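Dihydroxyacetone kinase (Citrobacter freundii, PDB 1UN8) phosphorylates dihydroxyacetone with ATP as phosphate donor and a divalent metal as cofactor, and holds a tightly bound phospholipid in its C-terminal helical barrel. Local coordinates at residues A[482-487]-A[496-501]; A[156-161]-A[177-182]; A[346-351]-A[413-418]; A[206-211]-A[229-234]. All blocks are in the same frame, centred on the assembly; numbering follows the deposited sequence.

From the N terminus, contact 2 comes first: helices 155-167 and 172-184 turn back on each other in the DhaK part, closing a loop of 15 residues. Contact 4 follows, in the same part, where the loop before strand 213-215 meets the approach to helix 233-247 around a two-strand excursion. The chain then passes to the DhaL part. Contact 3 closes a long loop, bringing the stretch ahead of helix 356-371 onto helix 413-427, and contact 1 pairs helices 478-490 and 495-511. The four lie in series, none nesting or crossing. Contacts 1 and 2, with centres about 80 Å apart, lie at opposite sides of the chain's centre; contacts 3 and 4 both touch the second subunit.

Contact 1 of 4, residues A[482-487]-A[496-501]; sequences QPALTS and QAAFDA
S487 and A498 meet where helices 478-490 and 495-511 run antiparallel, the axes of the two segments 7.5 Å apart at an angle of 156°. Small residues make this closeness possible. A484 and A498 bring their CA atoms to 4.3 Å, and the methyl CB of A484 rests on the carbonyl O of A498 at 3.6 Å. One turn along, the CB of A501 lies over the backbone of P483, and P483 CB in turn lies 3.8 Å from A501 CB. At the other end the hydroxyl of S487 is swung anti to its own backbone N (chi1 -180°), which sends OG across to the peptide between A497 and A498. There S487 OG sits 3.3 Å from A498 N, but at a poor angle, so the oxygen rests in van der Waals contact, not in a hydrogen bond, with A497 CB alongside it. The tight seam is thus methyl against backbone, and F543 of helix 534-547 closes over A484 and A498 on the buried side. The other flank is looser: T486 and D500 stand exposed, T486 turning its OG1 back to Q482 O of its own helix at 3.0 Å. Such alanine-rich antiparallel packing of consecutive helices is in keeping with the eight-helix barrel of the DhaL domain, whose bound phospholipid lies about 7 Å from the side chain of A498.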
# COMPACT_ATOMS: atom_id res chain seq x y z
N GLN A 482 -19.93 -3.36 -43.89
CA GLN A 482 -20.78 -2.18 -43.87
C GLN A 482 -21.22 -1.74 -45.26
O GLN A 482 -22.40 -1.56 -45.52
CB GLN A 482 -20.07 -1.03 -43.17
CG GLN A 482 -20.95 0.17 -42.96
CD GLN A 482 -20.76 0.79 -41.59
OE1 GLN A 482 -19.69 1.30 -41.26
NE2 GLN A 482 -21.81 0.73 -40.77
N PRO A 483 -20.25 -1.56 -46.18
CA PRO A 483 -20.60 -1.14 -47.54
C PRO A 483 -21.66 -2.06 -48.12
O PRO A 483 -22.65 -1.60 -48.69
CB PRO A 483 -19.26 -1.27 -48.28
CG PRO A 483 -18.27 -0.96 -47.23
CD PRO A 483 -18.79 -1.73 -46.04
N ALA A 484 -21.45 -3.37 -47.94
CA ALA A 484 -22.36 -4.38 -48.44
C ALA A 484 -23.73 -4.27 -47.80
O ALA A 484 -24.75 -4.32 -48.49
CB ALA A 484 -21.78 -5.77 -48.21
N LEU A 485 -23.77 -4.13 -46.48
CA LEU A 485 -25.05 -4.04 -45.78
C LEU A 485 -25.77 -2.75 -46.13
O LEU A 485 -27.00 -2.69 -46.12
CB LEU A 485 -24.86 -4.16 -44.27
CG LEU A 485 -24.40 -5.56 -43.83
CD1 LEU A 485 -24.41 -5.65 -42.32
CD2 LEU A 485 -25.32 -6.62 -44.43
N THR A 486 -25.00 -1.72 -46.45
CA THR A 486 -25.62 -0.46 -46.82
C THR A 486 -26.16 -0.61 -48.24
O THR A 486 -27.27 -0.17 -48.54
CB THR A 486 -24.61 0.69 -46.76
OG1 THR A 486 -24.17 0.86 -45.41
CG2 THR A 486 -25.24 1.98 -47.24
N SER A 487 -25.38 -1.25 -49.11
CA SER A 487 -25.82 -1.46 -50.48
C SER A 487 -27.17 -2.19 -50.48
O SER A 487 -28.11 -1.77 -51.16
CB SER A 487 -24.79 -2.28 -51.24
OG SER A 487 -25.20 -2.50 -52.58
N GLN A 496 -25.29 -8.27 -56.63
CA GLN A 496 -24.10 -7.85 -57.37
C GLN A 496 -23.58 -6.54 -56.80
O GLN A 496 -22.37 -6.35 -56.66
CB GLN A 496 -24.43 -7.69 -58.85
CG GLN A 496 -23.29 -7.15 -59.71
CD GLN A 496 -22.05 -8.05 -59.69
OE1 GLN A 496 -20.91 -7.56 -59.58
NE2 GLN A 496 -22.27 -9.37 -59.77
N ALA A 497 -24.50 -5.64 -56.49
CA ALA A 497 -24.13 -4.34 -55.95
C ALA A 497 -23.47 -4.50 -54.58
O ALA A 497 -22.45 -3.87 -54.31
CB ALA A 497 -25.37 -3.46 -55.82
N ALA A 498 -24.05 -5.34 -53.74
CA ALA A 498 -23.53 -5.60 -52.41
C ALA A 498 -22.09 -6.09 -52.49
O ALA A 498 -21.21 -5.60 -51.78
CB ALA A 498 -24.41 -6.64 -51.71
N PHE A 499 -21.85 -7.06 -53.36
CA PHE A 499 -20.52 -7.60 -53.53
C PHE A 499 -19.56 -6.51 -53.96
O PHE A 499 -18.50 -6.33 -53.36
CB PHE A 499 -20.52 -8.70 -54.58
CG PHE A 499 -19.18 -8.95 -55.18
CD1 PHE A 499 -18.11 -9.32 -54.39
CD2 PHE A 499 -18.99 -8.80 -56.55
CE1 PHE A 499 -16.85 -9.53 -54.94
CE2 PHE A 499 -17.74 -9.01 -57.12
CZ PHE A 499 -16.67 -9.38 -56.31
N ASP A 500 -19.93 -5.79 -55.01
CA ASP A 500 -19.09 -4.72 -55.50
C ASP A 500 -18.71 -3.74 -54.39
O ASP A 500 -17.58 -3.28 -54.32
CB ASP A 500 -19.80 -3.95 -56.61
CG ASP A 500 -18.82 -3.18 -57.47
OD1 ASP A 500 -18.05 -3.83 -58.22
OD2 ASP A 500 -18.82 -1.93 -57.38
N ALA A 501 -19.66 -3.43 -53.53
CA ALA A 501 -19.40 -2.50 -52.44
C ALA A 501 -18.38 -3.12 -51.48
O ALA A 501 -17.37 -2.50 -51.14
CB ALA A 501 -20.70 -2.18 -51.71

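Contact 2 of 4, residues A[156-161]-A[177-182]; sequences ILVHKI and REAQYA
Helices 155-167 and 172-184 pass antiparallel, the axes of the two segments 8.6 Å apart at 149°, with the CA atoms of V158 and A182 5.8 Å from each other. I161 does most of the joining. Its CG2 branch, anti to the backbone N, reaches across to E178 and touches its O at 3.6 Å, with E178 CB beyond it. The CG1 branch, set on the other side of CB, shares the methyl of A182 with the branching carbon: A182 CB is 3.9 Å from I161 CB. A turn earlier on helix 155-167, V158 extends CG1 to A179 O at 3.9 Å, its methyl lying alongside A179 CB. E178 lends only its base to this apolar seam, for its chain bends at chi2 (-63°) and carries the carboxylate back to R177, where R177 NH2 donates to E178 OE2 at 2.7 Å from above the carboxylate plane. V158 and A179 lean on L135 of strand 132-137, and I161 and A182 on I314 of helix 314-319. This antiparallel pair thus packs against the DhaK-domain sheet that holds strands 104-109 and 132-137, with the side chain of V158 about 9 Å from that of substrate-binding K109. Cohesion across the contact is dispersion between branched and methyl groups, the charged pair being settled within one helix, and probably rests on close fit and burial more than on directional bonds.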
# COMPACT_ATOMS: atom_id res chain seq x y z
N ILE A 156 1.74 0.05 17.90
CA ILE A 156 0.51 0.82 17.84
C ILE A 156 -0.60 0.20 18.67
O ILE A 156 -1.51 0.90 19.11
CB ILE A 156 0.01 1.02 16.39
CG1 ILE A 156 -0.30 -0.33 15.75
CG2 ILE A 156 1.03 1.84 15.59
CD1 ILE A 156 -1.57 -0.30 14.89
N LEU A 157 -0.56 -1.11 18.89
CA LEU A 157 -1.59 -1.71 19.72
C LEU A 157 -1.36 -1.19 21.13
O LEU A 157 -2.30 -1.08 21.92
CB LEU A 157 -1.49 -3.23 19.70
CG LEU A 157 -1.78 -3.88 18.35
CD1 LEU A 157 -1.76 -5.40 18.53
CD2 LEU A 157 -3.13 -3.42 17.80
N VAL A 158 -0.11 -0.85 21.43
CA VAL A 158 0.22 -0.31 22.74
C VAL A 158 -0.31 1.12 22.82
O VAL A 158 -0.84 1.54 23.85
CB VAL A 158 1.75 -0.33 22.98
CG1 VAL A 158 2.08 0.37 24.29
CG2 VAL A 158 2.24 -1.77 23.04
N HIS A 159 -0.20 1.86 21.72
CA HIS A 159 -0.71 3.23 21.71
C HIS A 159 -2.21 3.19 22.02
O HIS A 159 -2.71 3.98 22.80
CB HIS A 159 -0.52 3.89 20.33
CG HIS A 159 0.89 4.25 19.99
ND1 HIS A 159 1.91 4.23 20.92
CD2 HIS A 159 1.44 4.70 18.84
CE1 HIS A 159 3.02 4.66 20.36
NE2 HIS A 159 2.77 4.96 19.10
N LYS A 160 -2.90 2.25 21.39
CA LYS A 160 -4.34 2.09 21.54
C LYS A 160 -4.77 1.94 23.00
O LYS A 160 -5.70 2.61 23.45
CB LYS A 160 -4.81 0.87 20.75
CG LYS A 160 -6.31 0.84 20.48
CD LYS A 160 -6.75 2.11 19.74
CE LYS A 160 -8.23 2.07 19.40
NZ LYS A 160 -9.10 2.04 20.61
N ILE A 161 -4.11 1.05 23.71
CA ILE A 161 -4.42 0.81 25.11
C ILE A 161 -4.05 2.02 25.97
O ILE A 161 -4.84 2.46 26.81
CB ILE A 161 -3.70 -0.46 25.61
CG1 ILE A 161 -4.53 -1.69 25.24
CG2 ILE A 161 -3.42 -0.37 27.10
CD1 ILE A 161 -5.57 -2.05 26.29
N ARG A 177 1.01 1.40 33.65
CA ARG A 177 0.70 0.04 34.07
C ARG A 177 0.02 -0.73 32.95
O ARG A 177 0.47 -1.80 32.55
CB ARG A 177 -0.21 0.06 35.30
CG ARG A 177 -0.30 -1.28 36.04
CD ARG A 177 -1.59 -1.43 36.87
NE ARG A 177 -2.68 -2.06 36.11
CZ ARG A 177 -2.65 -3.30 35.59
NH1 ARG A 177 -1.57 -4.06 35.74
NH2 ARG A 177 -3.70 -3.78 34.93
N GLU A 178 -1.09 -0.18 32.47
CA GLU A 178 -1.87 -0.80 31.41
C GLU A 178 -1.10 -0.92 30.10
O GLU A 178 -1.18 -1.94 29.41
CB GLU A 178 -3.16 0.00 31.18
CG GLU A 178 -4.15 -0.01 32.35
CD GLU A 178 -4.67 -1.40 32.65
OE1 GLU A 178 -4.82 -2.22 31.71
OE2 GLU A 178 -4.96 -1.68 33.83
N ALA A 179 -0.36 0.14 29.76
CA ALA A 179 0.44 0.18 28.55
C ALA A 179 1.46 -0.95 28.58
O ALA A 179 1.67 -1.65 27.58
CB ALA A 179 1.14 1.51 28.45
N GLN A 180 2.10 -1.13 29.73
CA GLN A 180 3.09 -2.18 29.87
C GLN A 180 2.39 -3.54 29.77
O GLN A 180 2.90 -4.47 29.16
CB GLN A 180 3.81 -2.04 31.22
CG GLN A 180 4.71 -3.22 31.59
CD GLN A 180 5.92 -3.40 30.65
OE1 GLN A 180 6.88 -2.62 30.69
NE2 GLN A 180 5.87 -4.43 29.81
N TYR A 181 1.20 -3.63 30.36
CA TYR A 181 0.44 -4.88 30.33
C TYR A 181 0.13 -5.25 28.88
O TYR A 181 0.22 -6.42 28.50
CB TYR A 181 -0.86 -4.72 31.13
CG TYR A 181 -1.65 -6.01 31.28
CD1 TYR A 181 -1.10 -7.11 31.94
CD2 TYR A 181 -2.94 -6.13 30.77
CE1 TYR A 181 -1.81 -8.31 32.09
CE2 TYR A 181 -3.67 -7.31 30.91
CZ TYR A 181 -3.10 -8.40 31.57
OH TYR A 181 -3.83 -9.56 31.72
N ALA A 182 -0.25 -4.27 28.07
CA ALA A 182 -0.55 -4.53 26.67
C ALA A 182 0.73 -5.00 25.97
O ALA A 182 0.73 -6.02 25.28
CB ALA A 182 -1.08 -3.27 25.99

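Contact 3 of 4, residues A[346-351]-A[413-418]; sequences ARVEFQ and LATLFA. With MYY ((2R)-3-(phosphonooxy)-2-(tetradecanoyloxy)propyl palmitate), chain C.
T415 presents its methyl to the irregular segment 346-351, and CG2 meets two groups there at once: E349 O at 3.4 Å and F350 CB at the same 3.4 Å. The methyl points that way because CG2 stands anti to the backbone N, while OG1 takes the position beside N (chi1 -54°) and is hydrogen-bonded with the side chain of N412, just ahead of the helix. F350 touches with its base alone; chi1 of 67° sets CG between its backbone N and carbonyl carbon and leads the ring off to L419 and P409, with V348 O at the ring edge in plane. One turn along the helix V348 meets A418 with both methyls: CG1 lies 4.0 Å from A418 O, and CG2 lies 4.2 Å from A418 CB. Farther out, V348 N is hydrogen-bonded to the carboxylate of E422 a turn further on, which probably helps hold the loop against helix 413-427. R127 of the second subunit packs on V348 and A418, so the linker also borders the dimer partner. Across the helix, residues turned the other way line the lipid pocket: L413 CD1 comes within 3.6 Å of O10 of the phospholipid, and F417 offers its ring edge, near the ring plane, to C28, with CE2 3.9 Å away. One helix thus has two apolar uses, its outer side carrying the linker by methyl contacts and its inner side the acyl chain, while N412 and E422 give polar support beside the contact.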
# COMPACT_ATOMS: atom_id res chain seq x y z
N ALA A 346 -28.95 -20.78 -20.54
CA ALA A 346 -28.58 -19.87 -21.60
C ALA A 346 -28.80 -20.56 -22.94
O ALA A 346 -29.26 -19.95 -23.90
CB ALA A 346 -27.12 -19.46 -21.44
N ARG A 347 -28.47 -21.85 -22.98
CA ARG A 347 -28.61 -22.67 -24.18
C ARG A 347 -29.87 -22.36 -24.98
O ARG A 347 -30.98 -22.41 -24.46
CB ARG A 347 -28.58 -24.15 -23.80
CG ARG A 347 -29.07 -25.10 -24.87
CD ARG A 347 -29.25 -26.49 -24.26
NE ARG A 347 -30.37 -27.21 -24.85
CZ ARG A 347 -30.90 -28.31 -24.32
NH1 ARG A 347 -30.40 -28.82 -23.20
NH2 ARG A 347 -31.93 -28.91 -24.92
N VAL A 348 -29.69 -22.02 -26.25
CA VAL A 348 -30.80 -21.70 -27.13
C VAL A 348 -31.52 -22.97 -27.60
O VAL A 348 -30.88 -23.96 -28.00
CB VAL A 348 -30.33 -20.89 -28.37
CG1 VAL A 348 -29.12 -21.55 -29.01
CG2 VAL A 348 -31.45 -20.78 -29.39
N GLU A 349 -32.84 -22.93 -27.54
CA GLU A 349 -33.67 -24.06 -27.94
C GLU A 349 -34.10 -23.92 -29.39
O GLU A 349 -34.28 -22.82 -29.90
CB GLU A 349 -34.91 -24.14 -27.06
CG GLU A 349 -34.67 -24.80 -25.72
CD GLU A 349 -35.66 -24.31 -24.68
OE1 GLU A 349 -36.86 -24.17 -25.00
OE2 GLU A 349 -35.23 -24.06 -23.53
N PHE A 350 -34.28 -25.06 -30.05
CA PHE A 350 -34.67 -25.07 -31.45
C PHE A 350 -35.07 -26.46 -31.90
O PHE A 350 -34.81 -27.45 -31.21
CB PHE A 350 -33.49 -24.60 -32.31
CG PHE A 350 -32.33 -25.56 -32.30
CD1 PHE A 350 -32.17 -26.50 -33.31
CD2 PHE A 350 -31.40 -25.53 -31.26
CE1 PHE A 350 -31.11 -27.40 -33.30
CE2 PHE A 350 -30.33 -26.43 -31.23
CZ PHE A 350 -30.18 -27.37 -32.26
N GLN A 351 -35.69 -26.53 -33.07
CA GLN A 351 -36.11 -27.80 -33.63
C GLN A 351 -35.71 -27.82 -35.10
O GLN A 351 -36.08 -26.93 -35.86
CB GLN A 351 -37.62 -27.96 -33.49
CG GLN A 351 -38.06 -29.41 -33.33
CD GLN A 351 -37.45 -30.07 -32.10
OE1 GLN A 351 -37.63 -29.60 -30.98
NE2 GLN A 351 -36.72 -31.16 -32.32
N LEU A 413 -35.12 -18.13 -39.31
CA LEU A 413 -33.88 -17.35 -39.25
C LEU A 413 -33.52 -16.87 -37.86
O LEU A 413 -32.38 -17.04 -37.42
CB LEU A 413 -33.95 -16.15 -40.20
CG LEU A 413 -33.63 -16.45 -41.67
CD1 LEU A 413 -33.56 -15.13 -42.43
CD2 LEU A 413 -32.28 -17.17 -41.78
N ALA A 414 -34.49 -16.28 -37.16
CA ALA A 414 -34.26 -15.77 -35.81
C ALA A 414 -33.55 -16.82 -34.95
O ALA A 414 -32.48 -16.57 -34.40
CB ALA A 414 -35.57 -15.37 -35.17
N THR A 415 -34.16 -17.99 -34.84
CA THR A 415 -33.59 -19.07 -34.05
C THR A 415 -32.30 -19.58 -34.69
O THR A 415 -31.36 -19.96 -33.99
CB THR A 415 -34.60 -20.22 -33.91
OG1 THR A 415 -35.82 -19.69 -33.38
CG2 THR A 415 -34.07 -21.28 -32.96
N LEU A 416 -32.25 -19.58 -36.02
CA LEU A 416 -31.06 -20.02 -36.72
C LEU A 416 -29.89 -19.13 -36.37
O LEU A 416 -28.82 -19.62 -36.01
CB LEU A 416 -31.24 -19.99 -38.23
CG LEU A 416 -29.96 -20.37 -38.99
CD1 LEU A 416 -29.61 -21.84 -38.69
CD2 LEU A 416 -30.15 -20.15 -40.48
N PHE A 417 -30.08 -17.82 -36.47
CA PHE A 417 -29.02 -16.88 -36.15
C PHE A 417 -28.61 -17.07 -34.69
O PHE A 417 -27.43 -17.18 -34.37
CB PHE A 417 -29.47 -15.43 -36.40
CG PHE A 417 -29.41 -15.01 -37.85
CD1 PHE A 417 -29.59 -13.68 -38.21
CD2 PHE A 417 -29.17 -15.94 -38.86
CE1 PHE A 417 -29.53 -13.28 -39.54
CE2 PHE A 417 -29.11 -15.55 -40.19
CZ PHE A 417 -29.29 -14.21 -40.53
N ALA A 418 -29.61 -17.10 -33.82
CA ALA A 418 -29.36 -17.28 -32.39
C ALA A 418 -28.54 -18.55 -32.15
O ALA A 418 -27.69 -18.58 -31.27
CB ALA A 418 -30.69 -17.37 -31.64
C38 MYY C . -17.29 -17.16 -39.45
C37 MYY C . -18.26 -18.27 -39.85
C36 MYY C . -19.68 -17.72 -40.06
C35 MYY C . -20.65 -18.82 -40.49
C34 MYY C . -22.03 -18.25 -40.84
C33 MYY C . -23.03 -19.31 -41.29
C32 MYY C . -24.40 -18.69 -41.58
C31 MYY C . -24.38 -17.79 -42.82
C30 MYY C . -25.57 -16.84 -42.93
C29 MYY C . -26.90 -17.48 -43.34
C28 MYY C . -27.88 -16.39 -43.79
C27 MYY C . -29.23 -16.93 -44.27
C26 MYY C . -30.05 -15.87 -45.01
C25 MYY C . -31.40 -16.42 -45.48
C24 MYY C . -31.87 -15.86 -46.82
C23 MYY C . -32.87 -14.69 -46.74
O10 MYY C . -32.90 -13.95 -45.76
O8 MYY C . -33.72 -14.50 -47.78
C6 MYY C . -34.54 -13.33 -47.64
C5 MYY C . -33.91 -12.15 -48.36
C4 MYY C . -34.85 -11.59 -49.44
O6 MYY C . -35.46 -12.61 -50.26
P MYY C . -34.69 -13.37 -51.46
O4 MYY C . -33.29 -13.91 -50.86
O3 MYY C . -35.59 -14.67 -51.76
O5 MYY C . -34.51 -12.55 -52.68
O7 MYY C . -32.59 -12.51 -48.84
C7 MYY C . -31.79 -11.42 -49.01
O9 MYY C . -32.22 -10.28 -48.81
C8 MYY C . -30.36 -11.65 -49.49
C9 MYY C . -29.35 -11.12 -48.47
C10 MYY C . -28.34 -12.19 -48.06
C11 MYY C . -27.32 -11.67 -47.04
C12 MYY C . -26.38 -12.79 -46.60
C13 MYY C . -25.40 -12.32 -45.52
C14 MYY C . -24.72 -13.54 -44.91
C15 MYY C . -23.84 -13.21 -43.70
C16 MYY C . -22.43 -12.78 -44.10
C17 MYY C . -21.50 -12.92 -42.90
C18 MYY C . -20.04 -12.99 -43.35
C19 MYY C . -19.12 -13.42 -42.20
C20 MYY C . -17.69 -13.67 -42.69

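Contact 4 of 4, residues A[206-211]-A[229-234]; sequences PRHHPG and DTQNSA
G211 and Q231 carry the van der Waals part of this contact. With CG beside the backbone N (chi1 -65°) and the rest of the chain extended, Q231 runs along the glycine backbone: Q231 CG is 3.4 Å from G211 O, and Q231 NE2 lies 3.6 Å from G211 CA. G211 has a positive phi, which favours glycine. A bent CA-H...O contact adds to this, T230 CA lying 3.4 Å from G211 O (125° at the hydrogen). Water supplies the bridge between the segments: it accepts from G211 N at 3.0 Å and, weakly, from Q231 NE2 at 3.1 Å, and it sits at the edge of the H208 ring in plane. One hydrogen bond within 229-234 shapes its turn. T230 OG1 receives the N-H of N232 at 3.1 Å and 168°, an ST turn, and N232 then stands at the N-cap of helix 233-247, its OD1 bonded to the backbone N of Q235. Outer partners fasten the polar ends: Q231 NE2 donates to H212 O, Q231 OE1 accepts from the backbone N of F4 of the second subunit, and H208 ND1 is bonded to L193 O. Both ends of the Q231 amide are thereby engaged, oxygen toward the dimer partner and nitrogen toward the loop and water, so that its rotation is probably well defined where the turn, the loop and the N-terminal stretch of the other subunit come together.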
# COMPACT_ATOMS: atom_id res chain seq x y z
N PRO A 206 17.91 -3.16 -3.27
CA PRO A 206 17.45 -3.67 -1.96
C PRO A 206 17.75 -5.15 -1.73
O PRO A 206 17.57 -5.96 -2.66
CB PRO A 206 15.96 -3.35 -1.97
CG PRO A 206 15.81 -2.30 -3.02
CD PRO A 206 16.74 -2.69 -4.14
N ARG A 207 18.19 -5.52 -0.55
CA ARG A 207 18.46 -6.92 -0.28
C ARG A 207 17.27 -7.75 -0.73
O ARG A 207 16.12 -7.37 -0.52
CB ARG A 207 18.76 -7.16 1.19
CG ARG A 207 19.11 -8.61 1.53
CD ARG A 207 19.21 -8.78 3.04
NE ARG A 207 19.77 -7.60 3.67
CZ ARG A 207 19.41 -7.17 4.87
NH1 ARG A 207 18.51 -7.82 5.59
NH2 ARG A 207 19.96 -6.07 5.36
N HIS A 208 17.56 -8.86 -1.36
CA HIS A 208 16.56 -9.74 -1.86
C HIS A 208 17.11 -11.18 -2.02
O HIS A 208 18.27 -11.36 -2.41
CB HIS A 208 16.02 -9.22 -3.23
CG HIS A 208 15.27 -10.28 -4.07
ND1 HIS A 208 13.95 -10.61 -3.83
CD2 HIS A 208 15.67 -11.04 -5.12
CE1 HIS A 208 13.57 -11.54 -4.70
NE2 HIS A 208 14.60 -11.81 -5.49
N HIS A 209 16.32 -12.16 -1.72
CA HIS A 209 16.74 -13.51 -1.94
C HIS A 209 15.79 -14.03 -3.01
O HIS A 209 14.57 -13.98 -2.86
CB HIS A 209 16.75 -14.30 -0.63
CG HIS A 209 17.41 -13.52 0.56
ND1 HIS A 209 18.73 -13.15 0.58
CD2 HIS A 209 16.87 -13.06 1.72
CE1 HIS A 209 18.99 -12.48 1.69
NE2 HIS A 209 17.87 -12.42 2.40
N PRO A 210 16.36 -14.50 -4.12
CA PRO A 210 15.50 -15.02 -5.18
C PRO A 210 14.69 -16.24 -4.78
O PRO A 210 15.23 -17.20 -4.23
CB PRO A 210 16.50 -15.34 -6.30
CG PRO A 210 17.72 -14.54 -5.95
CD PRO A 210 17.86 -14.62 -4.46
N GLY A 211 13.39 -16.22 -5.07
CA GLY A 211 12.50 -17.32 -4.74
C GLY A 211 12.36 -17.61 -3.25
O GLY A 211 11.57 -18.46 -2.84
N ASP A 229 13.06 -21.02 2.27
CA ASP A 229 13.33 -21.48 0.91
C ASP A 229 12.14 -21.42 -0.05
O ASP A 229 12.15 -22.07 -1.09
CB ASP A 229 13.90 -22.90 0.93
CG ASP A 229 12.85 -23.95 1.27
OD1 ASP A 229 11.86 -23.62 1.95
OD2 ASP A 229 13.04 -25.13 0.88
N THR A 230 11.13 -20.63 0.29
CA THR A 230 9.97 -20.51 -0.59
C THR A 230 9.25 -19.20 -0.31
O THR A 230 9.51 -18.54 0.70
CB THR A 230 8.97 -21.66 -0.38
OG1 THR A 230 7.92 -21.56 -1.35
CG2 THR A 230 8.37 -21.62 1.03
N GLN A 231 8.35 -18.82 -1.21
CA GLN A 231 7.56 -17.60 -1.06
C GLN A 231 6.10 -17.99 -0.96
O GLN A 231 5.22 -17.12 -0.88
CB GLN A 231 7.77 -16.67 -2.24
CG GLN A 231 9.19 -16.14 -2.35
CD GLN A 231 9.32 -15.08 -3.43
OE1 GLN A 231 8.33 -14.75 -4.09
NE2 GLN A 231 10.52 -14.55 -3.60
N ASN A 232 5.84 -19.29 -0.97
CA ASN A 232 4.49 -19.81 -0.88
C ASN A 232 3.75 -19.23 0.32
O ASN A 232 4.16 -19.40 1.46
CB ASN A 232 4.53 -21.33 -0.79
CG ASN A 232 3.15 -21.93 -0.63
OD1 ASN A 232 2.54 -21.83 0.44
ND2 ASN A 232 2.63 -22.51 -1.71
N SER A 233 2.64 -18.54 0.05
CA SER A 233 1.86 -17.90 1.10
C SER A 233 1.45 -18.81 2.27
O SER A 233 1.58 -18.42 3.43
CB SER A 233 0.62 -17.23 0.49
OG SER A 233 -0.18 -18.16 -0.23
N ALA A 234 0.98 -20.01 1.97
CA ALA A 234 0.56 -20.91 3.03
C ALA A 234 1.71 -21.38 3.91
O ALA A 234 1.62 -21.38 5.14
CB ALA A 234 -0.14 -22.10 2.43
O HOH W 1 11.93 -13.88 -6.24